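Local coordinates for protein sensor histidine kinase CusS (Escherichia coli, PDB 5KU5) that senses copper and silver ions in the periplasm and, as a histidine kinase, phosphorylates the response regulator CusR, at residues Leu134-Asp137 against Phe138-Tyr142; Thr60-His63 against Ser64-Ala67; Gly119-Asp123 against Gly124-Tyr128; Lys15-Ser18 against Ala19-Arg23. All blocks are in the same frame, centred on the assembly; numbering follows the deposited sequence.

Contact 1: residues Leu134-Asp137 against Phe138-Tyr142; sequences LSID and FHLHY. With AG (silver ion), chain F.
Ile136 and His139 meet where strand 125-135 gives way to helix 137-146. The metal bond ties the contact to the dimer. His139 ND1 binds a silver ion at 2.5 Å, and His5 NE2 of the second subunit binds the same ion. His139 CG lies beside its own backbone N (chi1 -63°). This swings the ring back toward the helix start, with CD2 at Ile136 and ND1 at the metal.

The apolar contacts gather round Ile136. Its CB lies at the ring edge, in plane, 3.8 Å from His139 CD2, and the two side chains cross at about a right angle. Ile136 CG1 also reaches Leu140 CD1 at 4.2 Å.

Backbone hydrogen bonds build the first helical turn, with Ile136 at the N-cap position. Leu140 N bonds to Ile136 O at 3.2 Å, and His141 N to Asp137 O at 2.8 Å. The His141 ring also lays one face over Asp137 O. Water fills in at the helix start: one molecule accepts from Phe138 N at 2.9 Å and bonds Ser135 OG, and another accepts from His139 N at 3.1 Å.

His139 NE2 is hydrogen-bonded to Asp10 OD1 of helix 2-25. The imidazole is thus held at both nitrogens, which fixes its rotation. The carboxylate probably makes ND1 a better electron donor to the silver ion that bridges the two subunits.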
loop_
_atom_site.group_PDB
_atom_site.type_symbol
_atom_site.label_atom_id
_atom_site.label_comp_id
_atom_site.label_asym_id
_atom_site.label_seq_id
_atom_site.Cartn_x
_atom_site.Cartn_y
_atom_site.Cartn_z
ATOM N N LEU A 134 -4.119 -7.288 7.705
ATOM C CA LEU A 134 -4.563 -6.433 6.594
ATOM C C LEU A 134 -6.084 -6.486 6.475
ATOM O O LEU A 134 -6.674 -7.566 6.525
ATOM C CB LEU A 134 -3.931 -6.896 5.275
ATOM C CG LEU A 134 -4.357 -6.182 3.982
ATOM C CD1 LEU A 134 -3.906 -4.732 4.002
ATOM C CD2 LEU A 134 -3.799 -6.892 2.759
ATOM N N SER A 135 -6.709 -5.322 6.294
ATOM C CA SER A 135 -8.168 -5.227 6.192
ATOM C C SER A 135 -8.706 -5.912 4.937
ATOM O O SER A 135 -8.207 -5.676 3.836
ATOM C CB SER A 135 -8.625 -3.768 6.192
ATOM O OG SER A 135 -10.015 -3.680 5.918
ATOM N N ILE A 136 -9.732 -6.741 5.118
ATOM C CA ILE A 136 -10.391 -7.440 4.010
ATOM C C ILE A 136 -11.869 -7.061 3.870
ATOM O O ILE A 136 -12.611 -7.726 3.151
ATOM C CB ILE A 136 -10.231 -8.978 4.136
ATOM C CG1 ILE A 136 -11.000 -9.547 5.337
ATOM C CG2 ILE A 136 -8.759 -9.336 4.251
ATOM C CD1 ILE A 136 -11.028 -11.062 5.385
ATOM N N ASP A 137 -12.293 -5.987 4.532
ATOM C CA ASP A 137 -13.712 -5.610 4.557
ATOM C C ASP A 137 -14.249 -5.280 3.169
ATOM O O ASP A 137 -15.374 -5.655 2.838
ATOM C CB ASP A 137 -13.956 -4.431 5.497
ATOM C CG ASP A 137 -13.624 -4.762 6.935
ATOM O OD1 ASP A 137 -12.423 -4.877 7.256
ATOM O OD2 ASP A 137 -14.557 -4.900 7.749
ATOM N N PHE A 138 -13.438 -4.604 2.359
ATOM C CA PHE A 138 -13.828 -4.281 0.985
ATOM C C PHE A 138 -14.029 -5.543 0.135
ATOM O O PHE A 138 -14.928 -5.566 -0.702
ATOM C CB PHE A 138 -12.820 -3.318 0.333
ATOM C CG PHE A 138 -13.364 -2.579 -0.861
ATOM C CD1 PHE A 138 -14.533 -1.821 -0.762
ATOM C CD2 PHE A 138 -12.700 -2.617 -2.085
ATOM C CE1 PHE A 138 -15.035 -1.137 -1.861
ATOM C CE2 PHE A 138 -13.194 -1.930 -3.184
ATOM C CZ PHE A 138 -14.363 -1.191 -3.074
ATOM N N HIS A 139 -13.224 -6.587 0.365
ATOM C CA HIS A 139 -13.443 -7.907 -0.273
ATOM C C HIS A 139 -14.812 -8.479 0.094
ATOM O O HIS A 139 -15.563 -8.913 -0.780
ATOM C CB HIS A 139 -12.374 -8.946 0.122
ATOM C CG HIS A 139 -10.980 -8.595 -0.297
ATOM N ND1 HIS A 139 -10.630 -8.398 -1.609
ATOM C CD2 HIS A 139 -9.842 -8.442 0.420
ATOM C CE1 HIS A 139 -9.340 -8.123 -1.689
ATOM N NE2 HIS A 139 -8.840 -8.142 -0.470
ATOM N N LEU A 140 -15.119 -8.469 1.391
ATOM C CA LEU A 140 -16.357 -9.042 1.919
ATOM C C LEU A 140 -17.598 -8.241 1.516
ATOM O O LEU A 140 -18.646 -8.830 1.251
ATOM C CB LEU A 140 -16.286 -9.168 3.449
ATOM C CG LEU A 140 -15.162 -10.037 4.030
ATOM C CD1 LEU A 140 -15.200 -10.008 5.551
ATOM C CD2 LEU A 140 -15.234 -11.470 3.520
ATOM N N HIS A 141 -17.482 -6.912 1.472
ATOM C CA HIS A 141 -18.568 -6.058 0.971
ATOM C C HIS A 141 -18.955 -6.413 -0.464
ATOM O O HIS A 141 -20.138 -6.445 -0.794
ATOM C CB HIS A 141 -18.200 -4.570 1.039
ATOM C CG HIS A 141 -18.091 -4.032 2.433
ATOM N ND1 HIS A 141 -17.207 -3.032 2.776
ATOM C CD2 HIS A 141 -18.745 -4.365 3.572
ATOM C CE1 HIS A 141 -17.328 -2.764 4.064
ATOM N NE2 HIS A 141 -18.251 -3.561 4.571
ATOM N N TYR A 142 -17.956 -6.682 -1.305
ATOM C CA TYR A 142 -18.197 -7.088 -2.693
ATOM C C TYR A 142 -18.921 -8.432 -2.785
ATOM O O TYR A 142 -19.909 -8.548 -3.513
ATOM C CB TYR A 142 -16.885 -7.130 -3.486
ATOM C CG TYR A 142 -17.026 -7.640 -4.909
ATOM C CD1 TYR A 142 -17.543 -6.824 -5.918
ATOM C CD2 TYR A 142 -16.639 -8.939 -5.249
ATOM C CE1 TYR A 142 -17.673 -7.288 -7.221
ATOM C CE2 TYR A 142 -16.766 -9.411 -6.549
ATOM C CZ TYR A 142 -17.283 -8.582 -7.532
ATOM O OH TYR A 142 -17.412 -9.048 -8.820
HETATM AG AG AG F . -11.902 -7.106 -3.275
HETATM O O HOH W 1 -7.535 -6.296 1.170
HETATM O O HOH W 2 -10.890 -3.595 3.293
HETATM O O HOH W 3 -10.375 -5.476 1.115
#

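Contact 2: residues Thr60-His63 against Ser64-Ala67; sequences TVYH and SPGA
His63 and Ser64 meet at the end of strand 60-63, where the histidine ring folds forward over the chain that follows it. Tyr62 and His63 send their side chains to opposite sides of the strand. His63 CG stands between its backbone N and carbonyl carbon (chi1 66°). This places ND1 3.1 Å from Ser64 O, in a weak hydrogen bond with an angle of 133° at the hydrogen. Ala67 O lies at the edge of the same ring, near its plane, and 3.8 Å from His63 ND1. The imidazole therefore lies across the mouth of the bend made by residues 64-67.

The Tyr62 ring runs forward on the other side. Its CE2 is 4.1 Å from Ser64 N, and its OH is 4.2 Å from Pro65 CD. The phenol and the proline ring cross obliquely. Tyr62 OH is buried here without a polar partner in the model. Leu39, Glu40 and Val43 of helix 32-44 also touch the Tyr62 side chain, and Ser64 OG is hydrogen-bonded to Ile51 N on the neighbouring strand.

Gly66 bonds through its backbone to Met97, whose neighbours Met96 and Met98 bind silver. Upstream, Val61 and Tyr62 both face Leu53. This is a classic beta bulge, set in one of the two outermost strands that this chain gives to the antiparallel sheet of the PDC-fold sensor domain.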
loop_
_atom_site.group_PDB
_atom_site.type_symbol
_atom_site.label_atom_id
_atom_site.label_comp_id
_atom_site.label_asym_id
_atom_site.label_seq_id
_atom_site.Cartn_x
_atom_site.Cartn_y
_atom_site.Cartn_z
ATOM N N THR A 60 3.062 -8.884 24.428
ATOM C CA THR A 60 3.030 -7.777 23.473
ATOM C C THR A 60 3.877 -6.592 23.950
ATOM O O THR A 60 3.632 -6.035 25.019
ATOM C CB THR A 60 1.581 -7.315 23.210
ATOM O OG1 THR A 60 0.830 -8.413 22.682
ATOM C CG2 THR A 60 1.536 -6.152 22.217
ATOM N N VAL A 61 4.875 -6.231 23.145
ATOM C CA VAL A 61 5.733 -5.068 23.400
ATOM C C VAL A 61 5.180 -3.816 22.711
ATOM O O VAL A 61 5.315 -2.711 23.238
ATOM C CB VAL A 61 7.204 -5.369 22.990
ATOM C CG1 VAL A 61 8.017 -4.107 22.697
ATOM C CG2 VAL A 61 7.876 -6.171 24.091
ATOM N N TYR A 62 4.578 -3.986 21.535
ATOM C CA TYR A 62 3.929 -2.885 20.828
ATOM C C TYR A 62 2.753 -3.396 19.996
ATOM O O TYR A 62 2.790 -4.514 19.483
ATOM C CB TYR A 62 4.941 -2.163 19.930
ATOM C CG TYR A 62 4.323 -1.119 19.023
ATOM C CD1 TYR A 62 4.060 0.171 19.486
ATOM C CD2 TYR A 62 3.979 -1.429 17.706
ATOM C CE1 TYR A 62 3.481 1.125 18.659
ATOM C CE2 TYR A 62 3.399 -0.484 16.872
ATOM C CZ TYR A 62 3.153 0.790 17.351
ATOM O OH TYR A 62 2.580 1.724 16.519
ATOM N N HIS A 63 1.713 -2.571 19.884
ATOM C CA HIS A 63 0.635 -2.790 18.920
ATOM C C HIS A 63 0.089 -1.453 18.415
ATOM O O HIS A 63 0.307 -0.414 19.040
ATOM C CB HIS A 63 -0.478 -3.659 19.523
ATOM C CG HIS A 63 -1.210 -3.015 20.660
ATOM N ND1 HIS A 63 -2.366 -2.287 20.482
ATOM C CD2 HIS A 63 -0.957 -3.002 21.990
ATOM C CE1 HIS A 63 -2.792 -1.848 21.654
ATOM N NE2 HIS A 63 -1.953 -2.265 22.584
ATOM N N SER A 64 -0.607 -1.488 17.279
ATOM C CA SER A 64 -1.121 -0.275 16.630
ATOM C C SER A 64 -2.166 0.438 17.500
ATOM O O SER A 64 -2.940 -0.223 18.192
ATOM C CB SER A 64 -1.730 -0.607 15.264
ATOM O OG SER A 64 -0.766 -1.190 14.405
ATOM N N PRO A 65 -2.194 1.786 17.460
ATOM C CA PRO A 65 -3.030 2.565 18.375
ATOM C C PRO A 65 -4.522 2.632 18.014
ATOM O O PRO A 65 -5.346 2.862 18.900
ATOM C CB PRO A 65 -2.410 3.959 18.286
ATOM C CG PRO A 65 -1.961 4.050 16.868
ATOM C CD PRO A 65 -1.488 2.664 16.504
ATOM N N GLY A 66 -4.866 2.441 16.742
ATOM C CA GLY A 66 -6.255 2.567 16.289
ATOM C C GLY A 66 -7.232 1.501 16.766
ATOM O O GLY A 66 -8.444 1.686 16.642
ATOM N N ALA A 67 -6.721 0.388 17.297
ATOM C CA ALA A 67 -7.558 -0.731 17.730
ATOM C C ALA A 67 -6.963 -1.449 18.941
ATOM O O ALA A 67 -5.831 -1.166 19.338
ATOM C CB ALA A 67 -7.724 -1.714 16.579
#

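Contact 3: residues Gly119-Asp123 against Gly124-Tyr128; sequences GPLVD and GKPIY
Val122 and Lys125 face each other across a two-residue type I' hairpin turn, in which Asp123 and Gly124 both have positive phi and Val122 N bonds to Lys125 O at 2.9 Å, almost straight at 175°. The return bond from Lys125 N to Val122 O is weak. Further back, Ile127 N bonds to Pro120 O at 3.2 Å.

Ile127 carries most of the side-chain contact. Its CG1 takes the crowded position between backbone N and carbonyl carbon (chi1 62°), which puts CD1 3.8 Å from Pro120 CD. The CG2 branch presses on Val122 CG2 at 3.4 Å, a tight fit. Ile127 CG1 also stands over the centre of the Tyr128 ring. With an alanine here, Pro120 and Val122 would probably lose their apolar partner, and a gap would open over the tyrosine face. Leu121 and Pro126 lie side by side, with Leu121 CD2 3.7 Å from Pro126 CD. A CB on Gly119 would run into Tyr128 CD2 and crowd Ile127 CG1, and its backbone angles alone call for glycine.

The hairpin joins the end of strand 111-122 to the start of strand 125-135. At its base Pro120 touches Arg35, and Tyr128 touches Gln32 and Leu36, all on helix 32-44.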
loop_
_atom_site.group_PDB
_atom_site.type_symbol
_atom_site.label_atom_id
_atom_site.label_comp_id
_atom_site.label_asym_id
_atom_site.label_seq_id
_atom_site.Cartn_x
_atom_site.Cartn_y
_atom_site.Cartn_z
ATOM N N GLY A 119 13.501 -9.374 14.154
ATOM C CA GLY A 119 14.468 -8.726 15.043
ATOM C C GLY A 119 15.821 -9.418 15.094
ATOM O O GLY A 119 16.020 -10.445 14.442
ATOM N N PRO A 120 16.764 -8.860 15.877
ATOM C CA PRO A 120 18.097 -9.446 16.014
ATOM C C PRO A 120 18.080 -10.735 16.837
ATOM O O PRO A 120 17.151 -10.964 17.618
ATOM C CB PRO A 120 18.879 -8.355 16.744
ATOM C CG PRO A 120 17.850 -7.691 17.588
ATOM C CD PRO A 120 16.602 -7.681 16.752
ATOM N N LEU A 121 19.114 -11.551 16.667
ATOM C CA LEU A 121 19.166 -12.887 17.262
ATOM C C LEU A 121 19.706 -12.859 18.695
ATOM O O LEU A 121 20.629 -12.105 19.006
ATOM C CB LEU A 121 20.028 -13.816 16.402
ATOM C CG LEU A 121 19.656 -13.915 14.918
ATOM C CD1 LEU A 121 20.705 -14.716 14.159
ATOM C CD2 LEU A 121 18.275 -14.531 14.737
ATOM N N VAL A 122 19.101 -13.671 19.561
ATOM C CA VAL A 122 19.625 -13.953 20.900
ATOM C C VAL A 122 19.543 -15.467 21.091
ATOM O O VAL A 122 18.456 -16.040 21.014
ATOM C CB VAL A 122 18.832 -13.207 22.000
ATOM C CG1 VAL A 122 19.249 -13.670 23.397
ATOM C CG2 VAL A 122 19.029 -11.701 21.860
ATOM N N ASP A 123 20.696 -16.096 21.329
ATOM C CA ASP A 123 20.835 -17.562 21.376
ATOM C C ASP A 123 20.359 -18.225 20.068
ATOM O O ASP A 123 19.679 -19.252 20.089
ATOM C CB ASP A 123 20.108 -18.153 22.601
ATOM C CG ASP A 123 20.560 -17.530 23.921
ATOM O OD1 ASP A 123 21.762 -17.218 24.068
ATOM O OD2 ASP A 123 19.709 -17.363 24.823
ATOM N N GLY A 124 20.723 -17.621 18.937
ATOM C CA GLY A 124 20.329 -18.111 17.612
ATOM C C GLY A 124 18.841 -18.082 17.288
ATOM O O GLY A 124 18.384 -18.855 16.446
ATOM N N LYS A 125 18.088 -17.197 17.945
ATOM C CA LYS A 125 16.639 -17.073 17.737
ATOM C C LYS A 125 16.226 -15.591 17.754
ATOM O O LYS A 125 16.664 -14.852 18.640
ATOM C CB LYS A 125 15.881 -17.837 18.824
ATOM C CG LYS A 125 14.385 -17.956 18.573
ATOM C CD LYS A 125 13.711 -18.803 19.637
ATOM C CE LYS A 125 12.225 -18.960 19.360
ATOM N NZ LYS A 125 11.524 -19.612 20.503
ATOM N N PRO A 126 15.384 -15.151 16.786
ATOM C CA PRO A 126 14.936 -13.750 16.801
ATOM C C PRO A 126 14.135 -13.387 18.056
ATOM O O PRO A 126 13.335 -14.194 18.528
ATOM C CB PRO A 126 14.058 -13.645 15.548
ATOM C CG PRO A 126 14.553 -14.724 14.651
ATOM C CD PRO A 126 14.910 -15.849 15.575
ATOM N N ILE A 127 14.375 -12.189 18.586
ATOM C CA ILE A 127 13.746 -11.749 19.843
ATOM C C ILE A 127 12.247 -11.433 19.748
ATOM O O ILE A 127 11.564 -11.443 20.774
ATOM C CB ILE A 127 14.479 -10.542 20.493
ATOM C CG1 ILE A 127 14.473 -9.299 19.585
ATOM C CG2 ILE A 127 15.903 -10.931 20.876
ATOM C CD1 ILE A 127 15.086 -8.073 20.227
ATOM N N TYR A 128 11.739 -11.152 18.544
ATOM C CA TYR A 128 10.329 -10.790 18.364
ATOM C C TYR A 128 9.552 -11.765 17.486
ATOM O O TYR A 128 10.131 -12.494 16.682
ATOM C CB TYR A 128 10.194 -9.409 17.722
ATOM C CG TYR A 128 10.860 -8.258 18.445
ATOM C CD1 TYR A 128 10.609 -8.008 19.797
ATOM C CD2 TYR A 128 11.699 -7.375 17.759
ATOM C CE1 TYR A 128 11.205 -6.934 20.450
ATOM C CE2 TYR A 128 12.296 -6.300 18.401
ATOM C CZ TYR A 128 12.047 -6.081 19.743
ATOM O OH TYR A 128 12.645 -5.009 20.367
#

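Contact 4: residues Lys15-Ser18 against Ala19-Arg23; sequences KEIS and ATLER
Ile17 and Leu21 come together because chi1 -68° turns Ile17 CG2 anti to the backbone N, so that this branch points along the helix at Leu21, whose CG lies beside its own backbone N (chi1 -61°). The motif is an alpha helix with i to i+4 bonds, within the long N-terminal helix 2-25 of the sensor domain. The two side chains run side by side and point the same way. Ile17 CG2 touches Leu21 CD1 at 3.9 Å. Leu21 CG also rests 3.4 Å from Ile17 O, the carbonyl that receives Leu21 N.

Four backbone bonds join the two segments. Ala19 N bonds to Lys15 O, Thr20 N to Glu16 O, Glu22 N to Ser18 O, and Leu21 N to Ile17 O at 3.0 Å, the straightest at 172°.

The Ile17 and Leu21 ridge faces the sheet. Ile17 meets Ile132 and Val49, and Leu21 meets Leu130 and Ile51; both touch Tyr46. An alanine in place of Leu21 would probably strip Ile17 CG2 of its neighbour and open a gap between helix and sheet. Glu16 turns to the dimer partner, where it makes a weak hydrogen bond to Ser47 of the second subunit.

Ser18 and Glu22 form the next row round the helix, beside strand 111-122. One water joins them, 2.7 Å from Ser18 OG and donating to Glu22 OE1 at 2.9 Å.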
loop_
_atom_site.group_PDB
_atom_site.type_symbol
_atom_site.label_atom_id
_atom_site.label_comp_id
_atom_site.label_asym_id
_atom_site.label_seq_id
_atom_site.Cartn_x
_atom_site.Cartn_y
_atom_site.Cartn_z
ATOM N N LYS A 15 3.240 -9.619 2.019
ATOM C CA LYS A 15 4.647 -9.921 1.740
ATOM C C LYS A 15 5.507 -8.652 1.783
ATOM O O LYS A 15 6.558 -8.637 2.424
ATOM C CB LYS A 15 4.800 -10.620 0.384
ATOM C CG LYS A 15 6.214 -11.112 0.101
ATOM C CD LYS A 15 6.325 -11.756 -1.268
ATOM C CE LYS A 15 7.771 -12.098 -1.576
ATOM N NZ LYS A 15 7.908 -12.750 -2.905
ATOM N N GLU A 16 5.046 -7.593 1.118
ATOM C CA GLU A 16 5.781 -6.325 1.079
ATOM C C GLU A 16 5.824 -5.624 2.436
ATOM O O GLU A 16 6.864 -5.079 2.810
ATOM C CB GLU A 16 5.207 -5.394 0.013
ATOM C CG GLU A 16 5.435 -5.907 -1.402
ATOM C CD GLU A 16 4.830 -5.017 -2.471
ATOM O OE1 GLU A 16 4.400 -3.884 -2.159
ATOM O OE2 GLU A 16 4.788 -5.453 -3.639
ATOM N N ILE A 17 4.711 -5.651 3.170
ATOM C CA ILE A 17 4.673 -5.118 4.540
ATOM C C ILE A 17 5.626 -5.903 5.437
ATOM O O ILE A 17 6.351 -5.316 6.234
ATOM C CB ILE A 17 3.246 -5.130 5.142
ATOM C CG1 ILE A 17 2.344 -4.129 4.408
ATOM C CG2 ILE A 17 3.269 -4.792 6.636
ATOM C CD1 ILE A 17 0.869 -4.456 4.502
ATOM N N SER A 18 5.623 -7.224 5.297
ATOM C CA SER A 18 6.511 -8.086 6.078
ATOM C C SER A 18 7.989 -7.760 5.847
ATOM O O SER A 18 8.754 -7.658 6.806
ATOM C CB SER A 18 6.242 -9.561 5.772
ATOM O OG SER A 18 6.934 -10.392 6.679
ATOM N N ALA A 19 8.373 -7.585 4.581
ATOM C CA ALA A 19 9.762 -7.275 4.220
ATOM C C ALA A 19 10.197 -5.889 4.688
ATOM O O ALA A 19 11.341 -5.712 5.098
ATOM C CB ALA A 19 9.971 -7.406 2.716
ATOM N N THR A 20 9.293 -4.912 4.613
ATOM C CA THR A 20 9.577 -3.555 5.084
ATOM C C THR A 20 9.793 -3.534 6.598
ATOM O O THR A 20 10.810 -3.033 7.074
ATOM C CB THR A 20 8.443 -2.575 4.710
ATOM O OG1 THR A 20 8.199 -2.647 3.301
ATOM C CG2 THR A 20 8.802 -1.136 5.081
ATOM N N LEU A 21 8.849 -4.093 7.348
ATOM C CA LEU A 21 8.930 -4.084 8.812
ATOM C C LEU A 21 10.056 -4.972 9.361
ATOM O O LEU A 21 10.616 -4.671 10.415
ATOM C CB LEU A 21 7.584 -4.462 9.438
ATOM C CG LEU A 21 6.409 -3.528 9.118
ATOM C CD1 LEU A 21 5.183 -3.954 9.909
ATOM C CD2 LEU A 21 6.737 -2.065 9.393
ATOM N N GLU A 22 10.386 -6.045 8.643
ATOM C CA GLU A 22 11.521 -6.907 8.995
ATOM C C GLU A 22 12.849 -6.146 8.944
ATOM O O GLU A 22 13.671 -6.289 9.846
ATOM C CB GLU A 22 11.567 -8.127 8.070
ATOM C CG GLU A 22 12.688 -9.115 8.349
ATOM C CD GLU A 22 12.509 -10.420 7.596
ATOM O OE1 GLU A 22 12.126 -10.379 6.407
ATOM O OE2 GLU A 22 12.756 -11.489 8.190
ATOM N N ARG A 23 13.047 -5.351 7.891
ATOM C CA ARG A 23 14.226 -4.478 7.768
ATOM C C ARG A 23 14.290 -3.452 8.896
ATOM O O ARG A 23 15.344 -3.251 9.500
ATOM C CB ARG A 23 14.223 -3.734 6.430
ATOM C CG ARG A 23 14.496 -4.599 5.213
ATOM C CD ARG A 23 14.001 -3.920 3.942
ATOM N NE ARG A 23 14.670 -4.435 2.742
ATOM C CZ ARG A 23 15.508 -3.759 1.945
ATOM N NH1 ARG A 23 15.830 -2.481 2.170
ATOM N NH2 ARG A 23 16.037 -4.376 0.887
HETATM O O HOH W 4 9.345 -10.637 5.588
#

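How the contacts relate
From the N terminus the order is contact 4, contact 2, contact 3 and contact 1. Each is local and ends before the next begins, so none nest or cross. Contact 4 closes no loop; it is a turn inside helix 2-25, which packs on the sheet. Contact 2 leads from edge strand 60-63 into the following loop. Contact 3 closes the hairpin between neighbouring strands 111-122 and 125-135. Contact 1 takes the far end of strand 125-135 into helix 137-146 at the dimer interface. Contacts 1 and 3 thus lie on opposite sides of the chain centre, their centres 34 Å apart. Contact 4 comes within about 5 Å of each, measured between nearest atoms.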